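Local coordinates for putative flagellar hook-associated protein (PDB 3PWX) that probably serves as a structural component of the bacterial flagellum, as a hook-associated member of the flagellin family, at residues Glu17-Asn20 and Ser21-Gln25; Leu37-Gln40 and Glu41-Asp45; Ser53-Asp56 and Ile57-Gly61; Ala160-Ala163 and Glu164-Pro168; Asp184-Met187 and Ala188-Gly192. One frame throughout, in Å; residues are numbered along the deposited sequence.

Contact 1: Glu17-Asn20 and Ser21-Gln25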
loop_
_atom_site.group_PDB
_atom_site.type_symbol
_atom_site.label_atom_id
_atom_site.label_comp_id
_atom_site.label_asym_id
_atom_site.label_seq_id
_atom_site.Cartn_x
_atom_site.Cartn_y
_atom_site.Cartn_z
ATOM N N GLU A 17 14.633 -21.029 -7.726
ATOM C CA GLU A 17 14.551 -21.207 -6.293
ATOM C C GLU A 17 14.378 -19.872 -5.566
ATOM O O GLU A 17 13.508 -19.749 -4.660
ATOM C CB GLU A 17 15.758 -21.941 -5.731
ATOM C CG GLU A 17 15.580 -23.434 -5.500
ATOM C CD GLU A 17 16.932 -24.194 -5.259
ATOM O OE1 GLU A 17 17.990 -23.567 -4.907
ATOM O OE2 GLU A 17 16.952 -25.438 -5.455
ATOM N N ARG A 18 15.216 -18.900 -5.946
ATOM C CA ARG A 18 15.186 -17.545 -5.390
ATOM C C ARG A 18 13.869 -16.813 -5.681
ATOM O O ARG A 18 13.411 -16.041 -4.843
ATOM C CB ARG A 18 16.340 -16.729 -5.917
ATOM C CG ARG A 18 16.217 -15.246 -5.679
ATOM C CD ARG A 18 17.436 -14.526 -6.268
ATOM N NE ARG A 18 17.719 -13.229 -5.644
ATOM C CZ ARG A 18 18.912 -12.630 -5.651
ATOM N NH1 ARG A 18 19.973 -13.209 -6.200
ATOM N NH2 ARG A 18 19.070 -11.460 -5.058
ATOM N N GLU A 19 13.279 -17.045 -6.855
ATOM C CA GLU A 19 11.979 -16.466 -7.181
ATOM C C GLU A 19 10.880 -17.176 -6.396
ATOM O O GLU A 19 9.950 -16.543 -5.893
ATOM C CB GLU A 19 11.694 -16.495 -8.683
ATOM C CG GLU A 19 10.361 -15.792 -9.091
ATOM C CD GLU A 19 10.053 -15.838 -10.610
ATOM O OE1 GLU A 19 10.968 -16.188 -11.441
ATOM O OE2 GLU A 19 8.892 -15.501 -10.983
ATOM N N ASN A 20 11.001 -18.489 -6.262
ATOM C CA ASN A 20 10.095 -19.260 -5.423
ATOM C C ASN A 20 10.128 -18.822 -3.962
ATOM O O ASN A 20 9.090 -18.642 -3.344
ATOM C CB ASN A 20 10.400 -20.745 -5.575
ATOM C CG ASN A 20 9.183 -21.592 -5.520
ATOM O OD1 ASN A 20 8.284 -21.362 -4.703
ATOM N ND2 ASN A 20 9.130 -22.595 -6.377
ATOM N N SER A 21 11.312 -18.580 -3.433
ATOM C CA SER A 21 11.476 -18.092 -2.071
ATOM C C SER A 21 10.922 -16.671 -1.843
ATOM O O SER A 21 10.400 -16.377 -0.749
ATOM C CB SER A 21 12.940 -18.137 -1.656
ATOM O OG SER A 21 13.212 -17.158 -0.662
ATOM N N ALA A 22 11.004 -15.805 -2.851
ATOM C CA ALA A 22 10.413 -14.473 -2.751
ATOM C C ALA A 22 8.878 -14.557 -2.599
ATOM O O ALA A 22 8.324 -14.076 -1.606
ATOM C CB ALA A 22 10.810 -13.613 -3.949
ATOM N N ILE A 23 8.212 -15.211 -3.544
ATOM C CA ILE A 23 6.788 -15.526 -3.444
ATOM C C ILE A 23 6.359 -16.106 -2.078
ATOM O O ILE A 23 5.340 -15.653 -1.456
ATOM C CB ILE A 23 6.378 -16.469 -4.574
ATOM C CG1 ILE A 23 6.838 -15.900 -5.938
ATOM C CG2 ILE A 23 4.891 -16.752 -4.567
ATOM C CD1 ILE A 23 6.527 -16.842 -7.180
ATOM N N ALA A 24 7.142 -17.067 -1.576
ATOM C CA ALA A 24 6.773 -17.685 -0.294
ATOM C C ALA A 24 6.880 -16.623 0.782
ATOM O O ALA A 24 6.099 -16.622 1.707
ATOM C CB ALA A 24 7.638 -18.883 0.039
ATOM N N GLN A 25 7.793 -15.679 0.621
ATOM C CA GLN A 25 7.875 -14.624 1.600
ATOM C C GLN A 25 6.684 -13.661 1.504
ATOM O O GLN A 25 6.075 -13.307 2.533
ATOM C CB GLN A 25 9.196 -13.874 1.526
ATOM C CG GLN A 25 9.475 -13.211 2.866
ATOM C CD GLN A 25 10.562 -12.095 2.789
ATOM O OE1 GLN A 25 10.337 -10.956 3.274
ATOM N NE2 GLN A 25 11.733 -12.418 2.187
#
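Glu19 and Ile23 meet one turn apart on the long helix 7-61, in a part of the flagellin N-terminal helical region predicted to form a coiled coil. The tight part lies along the backbone beside Ile23. Its N donates to Glu19 O at 3.2 Å in a fairly straight bond (167°), and Ile23 CG1 approaches the same Glu19 O to 3.2 Å. CG1 can do so because it stands beside the backbone N and anti to the carbonyl carbon (chi1 -52°). The other carbonyls are taken in the usual way by Ser21 N, Ala22 N and Ala24 N. Asn20 and Glu19 also reach helix 172-223: Asn20 rests on Lys215 and Val218, and its ND2 is hydrogen-bonded to Asp219 OD1, while Glu19 packs on Asn214 and Val218. The rest is loose. Glu17 and Arg18 are exposed, and Ser21 and Ala24 also lie on the solvent side. There the contact amounts to little more than methyl and methylene carbons over carbonyl oxygens: Ala22 CB lies 3.6 Å from Glu19 O, and Ser21 CB stands 3.5 Å from Glu17 O.

Contact 2: Leu37-Gln40 and Glu41-Asp45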
loop_
_atom_site.group_PDB
_atom_site.type_symbol
_atom_site.label_atom_id
_atom_site.label_comp_id
_atom_site.label_asym_id
_atom_site.label_seq_id
_atom_site.Cartn_x
_atom_site.Cartn_y
_atom_site.Cartn_z
ATOM N N LEU A 37 -5.204 -8.170 10.751
ATOM C CA LEU A 37 -6.378 -7.420 10.418
ATOM C C LEU A 37 -7.539 -8.022 11.138
ATOM O O LEU A 37 -8.307 -7.260 11.711
ATOM C CB LEU A 37 -6.626 -7.353 8.914
ATOM C CG LEU A 37 -5.695 -6.534 8.030
ATOM C CD1 LEU A 37 -6.162 -6.687 6.580
ATOM C CD2 LEU A 37 -5.693 -5.088 8.454
ATOM N N SER A 38 -7.681 -9.353 11.165
ATOM C CA SER A 38 -8.813 -10.009 11.848
ATOM C C SER A 38 -8.775 -9.603 13.295
ATOM O O SER A 38 -9.802 -9.310 13.906
ATOM C CB SER A 38 -8.693 -11.505 11.869
ATOM O OG SER A 38 -8.702 -11.988 10.586
ATOM N N SER A 39 -7.567 -9.612 13.857
ATOM C CA SER A 39 -7.403 -9.149 15.228
ATOM C C SER A 39 -7.985 -7.752 15.540
ATOM O O SER A 39 -8.597 -7.570 16.594
ATOM C CB SER A 39 -5.958 -9.289 15.675
ATOM O OG SER A 39 -5.925 -9.040 17.074
ATOM N N GLN A 40 -7.810 -6.773 14.649
ATOM C CA GLN A 40 -8.455 -5.449 14.809
ATOM C C GLN A 40 -9.980 -5.470 14.697
ATOM O O GLN A 40 -10.664 -4.663 15.322
ATOM C CB GLN A 40 -7.974 -4.496 13.749
ATOM C CG GLN A 40 -6.547 -4.059 13.933
ATOM C CD GLN A 40 -5.961 -3.408 12.691
ATOM O OE1 GLN A 40 -4.815 -3.681 12.327
ATOM N NE2 GLN A 40 -6.749 -2.569 12.012
ATOM N N GLU A 41 -10.475 -6.364 13.866
ATOM C CA GLU A 41 -11.878 -6.528 13.591
ATOM C C GLU A 41 -12.581 -7.027 14.829
ATOM O O GLU A 41 -13.690 -6.571 15.139
ATOM C CB GLU A 41 -12.072 -7.578 12.505
ATOM C CG GLU A 41 -12.471 -7.082 11.110
ATOM C CD GLU A 41 -12.280 -8.169 9.975
ATOM O OE1 GLU A 41 -11.176 -8.777 9.825
ATOM O OE2 GLU A 41 -13.236 -8.387 9.213
ATOM N N THR A 42 -11.954 -7.960 15.548
ATOM C CA THR A 42 -12.533 -8.453 16.810
ATOM C C THR A 42 -12.714 -7.281 17.748
ATOM O O THR A 42 -13.779 -7.123 18.328
ATOM C CB THR A 42 -11.580 -9.459 17.482
ATOM O OG1 THR A 42 -11.530 -10.676 16.717
ATOM C CG2 THR A 42 -11.986 -9.764 18.935
ATOM N N HIS A 43 -11.688 -6.445 17.902
ATOM C CA HIS A 43 -11.792 -5.314 18.855
ATOM C C HIS A 43 -12.817 -4.314 18.375
ATOM O O HIS A 43 -13.616 -3.794 19.218
ATOM C CB HIS A 43 -10.454 -4.622 19.187
ATOM C CG HIS A 43 -9.457 -5.530 19.837
ATOM N ND1 HIS A 43 -9.622 -6.016 21.124
ATOM C CD2 HIS A 43 -8.312 -6.073 19.365
ATOM C CE1 HIS A 43 -8.603 -6.803 21.421
ATOM N NE2 HIS A 43 -7.794 -6.850 20.374
ATOM N N LEU A 44 -12.864 -4.085 17.055
ATOM C CA LEU A 44 -13.873 -3.182 16.570
ATOM C C LEU A 44 -15.278 -3.747 16.727
ATOM O O LEU A 44 -16.158 -3.015 17.150
ATOM C CB LEU A 44 -13.623 -2.665 15.199
ATOM C CG LEU A 44 -12.370 -1.775 15.109
ATOM C CD1 LEU A 44 -12.085 -1.502 13.640
ATOM C CD2 LEU A 44 -12.508 -0.483 15.947
ATOM N N ASP A 45 -15.464 -5.041 16.469
ATOM C CA ASP A 45 -16.733 -5.684 16.678
ATOM C C ASP A 45 -17.220 -5.429 18.095
ATOM O O ASP A 45 -18.350 -4.973 18.302
ATOM C CB ASP A 45 -16.662 -7.180 16.420
ATOM C CG ASP A 45 -18.038 -7.773 16.233
ATOM O OD1 ASP A 45 -18.797 -7.300 15.354
ATOM O OD2 ASP A 45 -18.408 -8.685 17.003
#
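Glu41 folds back along the preceding turn of helix 7-61 to lie against Ser38, within a part of the flagellin N-terminal region that largely falls in a predicted coiled coil. Its CB sits 3.2 Å from Ser38 O. The extended outer chain (chi2 165°) then carries the carboxylate backwards, and OE1 comes within 3.3 Å of Ser38 CA. Ser38 OG remains 4.1 Å from that same Glu41 OE1. Each has its polar partner outside the segments, Lys34 O for the hydroxyl and His201 NE2 for the carboxylate, and the Glu41 side chain also touches Ile197 of helix 172-223. Gln40 joins the turns mainly through its main chain: Gln40 O receives Leu44 N at 2.9 Å, and Leu44 CG stands 3.4 Å from the same oxygen. The Gln40 side chain packs on Phe100 and Met140. Ser39 O lies obliquely to the ring of His43, 3.2 Å from CD2, while the His43 side chain touches Ala91 and Leu99. The turn thus presents different chemistry to different neighbours, with hydrocarbon from Leu37 and Leu44 on helix 172-223. The bond from His201 tethers Glu41 OE1 to that helix; if the imidazole carries a positive charge, it would probably stabilise the carboxylate as an anion.

Contact 3: Ser53-Asp56 and Ile57-Gly61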
loop_
_atom_site.group_PDB
_atom_site.type_symbol
_atom_site.label_atom_id
_atom_site.label_comp_id
_atom_site.label_asym_id
_atom_site.label_seq_id
_atom_site.Cartn_x
_atom_site.Cartn_y
_atom_site.Cartn_z
ATOM N N SER A 53 -25.252 -1.317 23.169
ATOM C CA SER A 53 -25.804 -1.366 24.514
ATOM C C SER A 53 -25.868 0.012 25.154
ATOM O O SER A 53 -26.829 0.349 25.854
ATOM C CB SER A 53 -25.014 -2.313 25.405
ATOM O OG SER A 53 -24.693 -3.478 24.679
HETATM N N MSE A 54 -24.844 0.824 24.914
HETATM C CA MSE A 54 -24.863 2.143 25.486
HETATM C C MSE A 54 -26.044 2.900 24.863
HETATM O O MSE A 54 -26.784 3.554 25.570
HETATM C CB MSE A 54 -23.539 2.786 25.250
HETATM C CG MSE A 54 -23.391 4.213 25.612
HETATM SE SE MSE A 54 -21.477 4.655 25.321
HETATM C CE MSE A 54 -20.733 3.479 26.687
ATOM N N ARG A 55 -26.272 2.763 23.559
ATOM C CA ARG A 55 -27.381 3.491 22.957
ATOM C C ARG A 55 -28.792 3.047 23.471
ATOM O O ARG A 55 -29.696 3.863 23.603
ATOM C CB ARG A 55 -27.290 3.372 21.484
ATOM C CG ARG A 55 -27.951 4.432 20.721
ATOM C CD ARG A 55 -28.027 3.849 19.337
ATOM N NE ARG A 55 -28.577 4.728 18.313
ATOM C CZ ARG A 55 -29.734 4.535 17.672
ATOM N NH1 ARG A 55 -30.520 3.483 17.961
ATOM N NH2 ARG A 55 -30.080 5.406 16.720
ATOM N N ASP A 56 -28.953 1.763 23.774
ATOM C CA ASP A 56 -30.202 1.219 24.239
ATOM C C ASP A 56 -30.582 1.742 25.630
ATOM O O ASP A 56 -31.780 1.912 25.954
ATOM C CB ASP A 56 -30.084 -0.296 24.292
ATOM C CG ASP A 56 -30.144 -0.948 22.922
ATOM O OD1 ASP A 56 -30.463 -0.306 21.883
ATOM O OD2 ASP A 56 -29.846 -2.149 22.893
ATOM N N ILE A 57 -29.548 1.977 26.437
ATOM C CA ILE A 57 -29.680 2.512 27.787
ATOM C C ILE A 57 -30.066 3.988 27.771
ATOM O O ILE A 57 -30.997 4.412 28.485
ATOM C CB ILE A 57 -28.370 2.333 28.598
ATOM C CG1 ILE A 57 -28.162 0.861 28.980
ATOM C CG2 ILE A 57 -28.361 3.246 29.814
ATOM C CD1 ILE A 57 -26.712 0.535 29.324
ATOM N N VAL A 58 -29.332 4.773 26.988
ATOM C CA VAL A 58 -29.725 6.138 26.712
ATOM C C VAL A 58 -31.168 6.190 26.171
ATOM O O VAL A 58 -31.982 6.964 26.686
ATOM C CB VAL A 58 -28.759 6.791 25.756
ATOM C CG1 VAL A 58 -29.246 8.165 25.350
ATOM C CG2 VAL A 58 -27.395 6.869 26.420
ATOM N N LEU A 59 -31.483 5.349 25.175
ATOM C CA LEU A 59 -32.843 5.263 24.639
ATOM C C LEU A 59 -33.942 5.025 25.717
ATOM O O LEU A 59 -34.939 5.757 25.742
ATOM C CB LEU A 59 -32.942 4.275 23.471
ATOM C CG LEU A 59 -32.277 4.661 22.131
ATOM C CD1 LEU A 59 -32.371 3.514 21.175
ATOM C CD2 LEU A 59 -32.810 5.936 21.463
ATOM N N TRP A 60 -33.758 4.044 26.614
ATOM C CA TRP A 60 -34.741 3.849 27.681
ATOM C C TRP A 60 -34.684 4.989 28.679
ATOM O O TRP A 60 -35.673 5.701 28.856
ATOM C CB TRP A 60 -34.651 2.504 28.413
ATOM C CG TRP A 60 -35.986 2.241 29.127
ATOM C CD1 TRP A 60 -36.557 3.018 30.109
ATOM C CD2 TRP A 60 -36.925 1.171 28.876
ATOM N NE1 TRP A 60 -37.774 2.501 30.486
ATOM C CE2 TRP A 60 -38.031 1.369 29.753
ATOM C CE3 TRP A 60 -36.940 0.065 28.002
ATOM C CZ2 TRP A 60 -39.143 0.498 29.786
ATOM C CZ3 TRP A 60 -38.045 -0.803 28.033
ATOM C CH2 TRP A 60 -39.132 -0.577 28.923
ATOM N N GLY A 61 -33.522 5.155 29.303
ATOM C CA GLY A 61 -33.239 6.213 30.289
ATOM C C GLY A 61 -33.593 7.672 30.017
ATOM O O GLY A 61 -33.740 8.449 30.960
#
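Arg55 and Leu59 touch across one helical turn, near the C-terminal end of helix 7-61. Main-chain hydrogen bonds supply the polar part. Leu59 N reaches Arg55 O at 2.8 Å, and Ile57 N, Val58 N and Trp60 N bind Ser53 O, Met54 O and Asp56 O in the same pattern. A second, weak bond from Ile57 N also ends on Met54 O.

Van der Waals contact forms the next group. Leu59 CG, placed beside its own backbone N (chi1 -70°), closes to 3.1 Å on Arg55 O, and its CD1 lies obliquely to the guanidinium, 3.7 Å from Arg55 NH1. The arginine, extended from CG to NE, passes the leucine at a slant. Ile57 behaves similarly on another side of the helix: CG1 is 3.4 Å from Ser53 O and CD1 follows at 3.5 Å from the same oxygen. Val58 sets CG2 3.5 Å from Met54 O.

Charged and hydroxyl groups find their partners beyond the two segments. Arg55 NE forms a salt bridge with Asp184 OD1 of helix 172-223, and Ser53 OG is hydrogen-bonded to Glu49 O. Selenomethionine Met54 and Val58 are buried against Ile158 of helix 154-166, while Ile57 packs on Leu78 of helix 71-89. A buried face made by Met54 and Val58, with Arg55 bridging to the next helix at its border, is the pattern found in a bundle of long amphipathic helices.

Contact 4: Ala160-Ala163 and Glu164-Pro168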
loop_
_atom_site.group_PDB
_atom_site.type_symbol
_atom_site.label_atom_id
_atom_site.label_comp_id
_atom_site.label_asym_id
_atom_site.label_seq_id
_atom_site.Cartn_x
_atom_site.Cartn_y
_atom_site.Cartn_z
ATOM N N ALA A 160 -20.775 13.529 30.061
ATOM C CA ALA A 160 -21.750 14.634 30.147
ATOM C C ALA A 160 -23.229 14.135 30.351
ATOM O O ALA A 160 -24.066 14.801 30.986
ATOM C CB ALA A 160 -21.647 15.554 28.939
ATOM N N LEU A 161 -23.528 12.968 29.792
ATOM C CA LEU A 161 -24.839 12.409 29.940
ATOM C C LEU A 161 -24.996 11.829 31.347
ATOM O O LEU A 161 -25.985 12.075 31.981
ATOM C CB LEU A 161 -25.171 11.393 28.831
ATOM C CG LEU A 161 -26.578 10.830 29.132
ATOM C CD1 LEU A 161 -27.671 11.842 28.780
ATOM C CD2 LEU A 161 -26.845 9.507 28.497
ATOM N N ILE A 162 -23.999 11.094 31.830
ATOM C CA ILE A 162 -23.949 10.563 33.193
ATOM C C ILE A 162 -24.135 11.652 34.274
ATOM O O ILE A 162 -24.801 11.444 35.272
ATOM C CB ILE A 162 -22.614 9.793 33.418
ATOM C CG1 ILE A 162 -22.610 8.499 32.586
ATOM C CG2 ILE A 162 -22.369 9.555 34.925
ATOM C CD1 ILE A 162 -21.327 7.724 32.556
ATOM N N ALA A 163 -23.532 12.808 34.054
ATOM C CA ALA A 163 -23.714 13.967 34.901
ATOM C C ALA A 163 -25.174 14.405 34.828
ATOM O O ALA A 163 -25.840 14.577 35.840
ATOM C CB ALA A 163 -22.763 15.095 34.445
ATOM N N GLU A 164 -25.696 14.538 33.625
ATOM C CA GLU A 164 -27.091 14.908 33.437
ATOM C C GLU A 164 -28.069 13.858 34.033
ATOM O O GLU A 164 -29.132 14.225 34.575
ATOM C CB GLU A 164 -27.329 15.166 31.956
ATOM C CG GLU A 164 -28.526 15.993 31.588
ATOM C CD GLU A 164 -28.556 17.403 32.178
ATOM O OE1 GLU A 164 -27.583 18.183 32.080
ATOM O OE2 GLU A 164 -29.615 17.737 32.718
ATOM N N PHE A 165 -27.704 12.569 33.952
ATOM C CA PHE A 165 -28.460 11.507 34.640
ATOM C C PHE A 165 -28.433 11.622 36.168
ATOM O O PHE A 165 -29.391 11.258 36.802
ATOM C CB PHE A 165 -28.004 10.113 34.237
ATOM C CG PHE A 165 -28.656 9.595 32.994
ATOM C CD1 PHE A 165 -28.669 8.231 32.721
ATOM C CD2 PHE A 165 -29.254 10.461 32.077
ATOM C CE1 PHE A 165 -29.279 7.736 31.546
ATOM C CE2 PHE A 165 -29.864 9.976 30.916
ATOM C CZ PHE A 165 -29.879 8.615 30.656
ATOM N N GLU A 166 -27.337 12.101 36.750
ATOM C CA GLU A 166 -27.239 12.193 38.191
ATOM C C GLU A 166 -28.012 13.408 38.744
ATOM O O GLU A 166 -28.750 13.305 39.720
ATOM C CB GLU A 166 -25.788 12.263 38.610
ATOM C CG GLU A 166 -25.047 10.953 38.644
ATOM C CD GLU A 166 -23.571 11.223 38.845
ATOM O OE1 GLU A 166 -22.728 10.855 37.981
ATOM O OE2 GLU A 166 -23.259 11.886 39.871
ATOM N N LYS A 167 -27.822 14.562 38.118
ATOM C CA LYS A 167 -28.545 15.745 38.506
ATOM C C LYS A 167 -29.130 16.402 37.284
ATOM O O LYS A 167 -28.512 17.286 36.712
ATOM C CB LYS A 167 -27.639 16.739 39.239
ATOM C CG LYS A 167 -28.404 17.997 39.713
ATOM C CD LYS A 167 -27.650 18.773 40.786
ATOM C CE LYS A 167 -28.572 19.764 41.496
ATOM N NZ LYS A 167 -27.845 20.508 42.574
ATOM N N PRO A 168 -30.338 15.989 36.889
ATOM C CA PRO A 168 -30.953 16.623 35.726
ATOM C C PRO A 168 -30.950 18.150 35.796
ATOM O O PRO A 168 -31.066 18.724 36.880
ATOM C CB PRO A 168 -32.379 16.073 35.737
ATOM C CG PRO A 168 -32.247 14.724 36.385
ATOM C CD PRO A 168 -31.131 14.850 37.399
#
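Leu161 O and Phe165 N are joined at 2.7 Å as the last turn of helix 154-166 runs out, and Lys167 is the first residue to leave the helical conformation. This is the C-terminal end of a short helix in the bundle. Ala163 O serves the final turn twice: Lys167 N approaches it almost straight (176°) at 3.0 Å, while Glu166 N adds a weak bond to the same oxygen besides its ordinary one to Ile162 O.

The leucine and phenylalanine also form the main side-chain contact. Leu161 CD2 sits over one face of the ring, 4.1 Å from the centroid of Phe165 and displaced toward the rim, a CH-pi arrangement. The other methyl, CD1, touches the ring at CE2, 3.6 Å away. Leu161 CG lies anti to the backbone N (chi1 178°), which sends the branch forward along the helix to the aromatic ring. Both residues are buried: the leucine continues onto Val176 and Ser179 of helix 172-223, and the phenylalanine onto Arg71 and Ile75 of helix 71-89, and with Val58 on the leucine the pair sits among helices 7-61, 71-89 and 172-223.

Glu164 bends at chi2, and its OE2 takes the N-H of Ser169, linking the helix end to the chain that follows. Glu166, on the solvent side, instead stretches back over Ile162. Its CG, beside the backbone N, lies 3.4 Å from Ile162 O, and the extended chain beyond lays OE1 3.3 Å from Ile162 CG2.

Contact 5: Asp184-Met187 and Ala188-Gly192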
loop_
_atom_site.group_PDB
_atom_site.type_symbol
_atom_site.label_atom_id
_atom_site.label_comp_id
_atom_site.label_asym_id
_atom_site.label_seq_id
_atom_site.Cartn_x
_atom_site.Cartn_y
_atom_site.Cartn_z
ATOM N N ASP A 184 -24.402 7.458 17.391
ATOM C CA ASP A 184 -24.598 7.220 15.932
ATOM C C ASP A 184 -23.369 7.523 15.078
ATOM O O ASP A 184 -23.068 6.746 14.175
ATOM C CB ASP A 184 -25.845 7.903 15.353
ATOM C CG ASP A 184 -27.102 7.364 15.966
ATOM O OD1 ASP A 184 -27.005 6.315 16.655
ATOM O OD2 ASP A 184 -28.184 7.968 15.785
ATOM N N ASP A 185 -22.650 8.612 15.374
ATOM C CA ASP A 185 -21.491 8.997 14.535
ATOM C C ASP A 185 -20.319 8.046 14.726
ATOM O O ASP A 185 -19.669 7.600 13.746
ATOM C CB ASP A 185 -21.030 10.424 14.826
ATOM C CG ASP A 185 -22.039 11.447 14.379
ATOM O OD1 ASP A 185 -22.866 11.081 13.489
ATOM O OD2 ASP A 185 -22.013 12.591 14.913
ATOM N N THR A 186 -20.063 7.706 15.982
ATOM C CA THR A 186 -18.969 6.805 16.245
ATOM C C THR A 186 -19.281 5.461 15.586
ATOM O O THR A 186 -18.442 4.866 14.885
ATOM C CB THR A 186 -18.610 6.745 17.741
ATOM O OG1 THR A 186 -18.360 8.069 18.173
ATOM C CG2 THR A 186 -17.327 5.986 17.982
HETATM N N MSE A 187 -20.502 5.026 15.731
HETATM C CA MSE A 187 -20.891 3.761 15.156
HETATM C C MSE A 187 -20.658 3.717 13.645
HETATM O O MSE A 187 -20.086 2.742 13.128
HETATM C CB MSE A 187 -22.348 3.459 15.496
HETATM C CG MSE A 187 -22.821 2.177 14.852
HETATM SE SE MSE A 187 -22.203 0.582 15.808
HETATM C CE MSE A 187 -23.596 0.697 17.283
ATOM N N ALA A 188 -21.069 4.766 12.941
ATOM C CA ALA A 188 -20.750 4.904 11.510
ATOM C C ALA A 188 -19.222 4.778 11.216
ATOM O O ALA A 188 -18.761 4.128 10.231
ATOM C CB ALA A 188 -21.286 6.220 10.989
ATOM N N ASN A 189 -18.431 5.385 12.078
ATOM C CA ASN A 189 -16.986 5.330 11.860
ATOM C C ASN A 189 -16.476 3.899 12.122
ATOM O O ASN A 189 -15.669 3.358 11.359
ATOM C CB ASN A 189 -16.279 6.332 12.786
ATOM C CG ASN A 189 -16.414 7.776 12.328
ATOM O OD1 ASN A 189 -16.909 8.049 11.272
ATOM N ND2 ASN A 189 -15.947 8.698 13.135
ATOM N N VAL A 190 -16.926 3.294 13.218
ATOM C CA VAL A 190 -16.491 1.937 13.575
ATOM C C VAL A 190 -16.863 0.967 12.485
ATOM O O VAL A 190 -16.042 0.146 12.076
ATOM C CB VAL A 190 -17.056 1.470 14.964
ATOM C CG1 VAL A 190 -16.959 -0.049 15.120
ATOM C CG2 VAL A 190 -16.286 2.109 16.043
ATOM N N LEU A 191 -18.066 1.124 11.942
ATOM C CA LEU A 191 -18.575 0.232 10.911
ATOM C C LEU A 191 -17.893 0.501 9.597
ATOM O O LEU A 191 -17.665 -0.420 8.821
ATOM C CB LEU A 191 -20.118 0.370 10.763
ATOM C CG LEU A 191 -21.053 -0.233 11.849
ATOM C CD1 LEU A 191 -22.520 -0.099 11.467
ATOM C CD2 LEU A 191 -20.723 -1.723 12.158
ATOM N N GLY A 192 -17.570 1.763 9.337
ATOM C CA GLY A 192 -16.855 2.123 8.104
ATOM C C GLY A 192 -15.455 1.518 8.093
ATOM O O GLY A 192 -14.982 1.013 7.065
#
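Met187 and Leu191 belong to helix 172-223, the long C-terminal helix that runs alongside helix 7-61, and they lie one turn apart on its flank. Leu191 N binds Met187 O at 2.8 Å. Their side chains slant across each other with modest contact, selenomethionine Met187 CG lying 4.1 Å from Leu191 CD1. The Met187 chain starts anti to the backbone N (chi1 177°) and then turns twice, curling its selenium end round instead of extending; the residue packs against Ser48 and Leu51 of helix 7-61. Leu191 CB is set 3.3 Å from Met187 O, so the carbonyl meets the leucine both through its N-H and through its first methylene.

Thr186 and Val190 make up the buried part. Val190 N reaches Thr186 O at 2.7 Å, and the two side chains only just meet, CG2 to CG2 at 4.5 Å. Thr186 leans on Leu146 and Ile148 in the adjoining loop, and its hydroxyl is hydrogen-bonded to Ala182 O. Val190 lies on Val47 and Ser48 of helix 7-61. Asn189 also touches Ile148: its CB stands 3.4 Å from Thr186 O, CG lies 3.6 Å from Asp185 O, and ND2 donates to Ile145 O at the end of helix 142-145.

The chemistry is therefore split round the helix. Hydrocarbon from Met187 and Val190 meets the partner helix, whereas the amide of Asn189, bonded to Ile145 O, ties that short helix to another flank and should be restricted in its own rotation.

From the N terminus, contacts 1, 2 and 3 follow one another along helix 7-61, contact 4 lies on helix 154-166 and contact 5 on helix 172-223. Each joins consecutive segments, so none closes a loop, and the five run in series without nesting or crossing. Contact 1 stands apart, its centre about 54 Å from that of contact 3. The others gather. Leu44 O of contact 2 packs on Val190 CG1 of contact 5 at 3.7 Å, and contact 3 meets both remaining helices: Val58 CG2 lies 3.4 Å from Leu161 CD2 of contact 4, and the salt bridge of Arg55 links contact 3 to contact 5. Helix 172-223 thus returns antiparallel to helix 7-61.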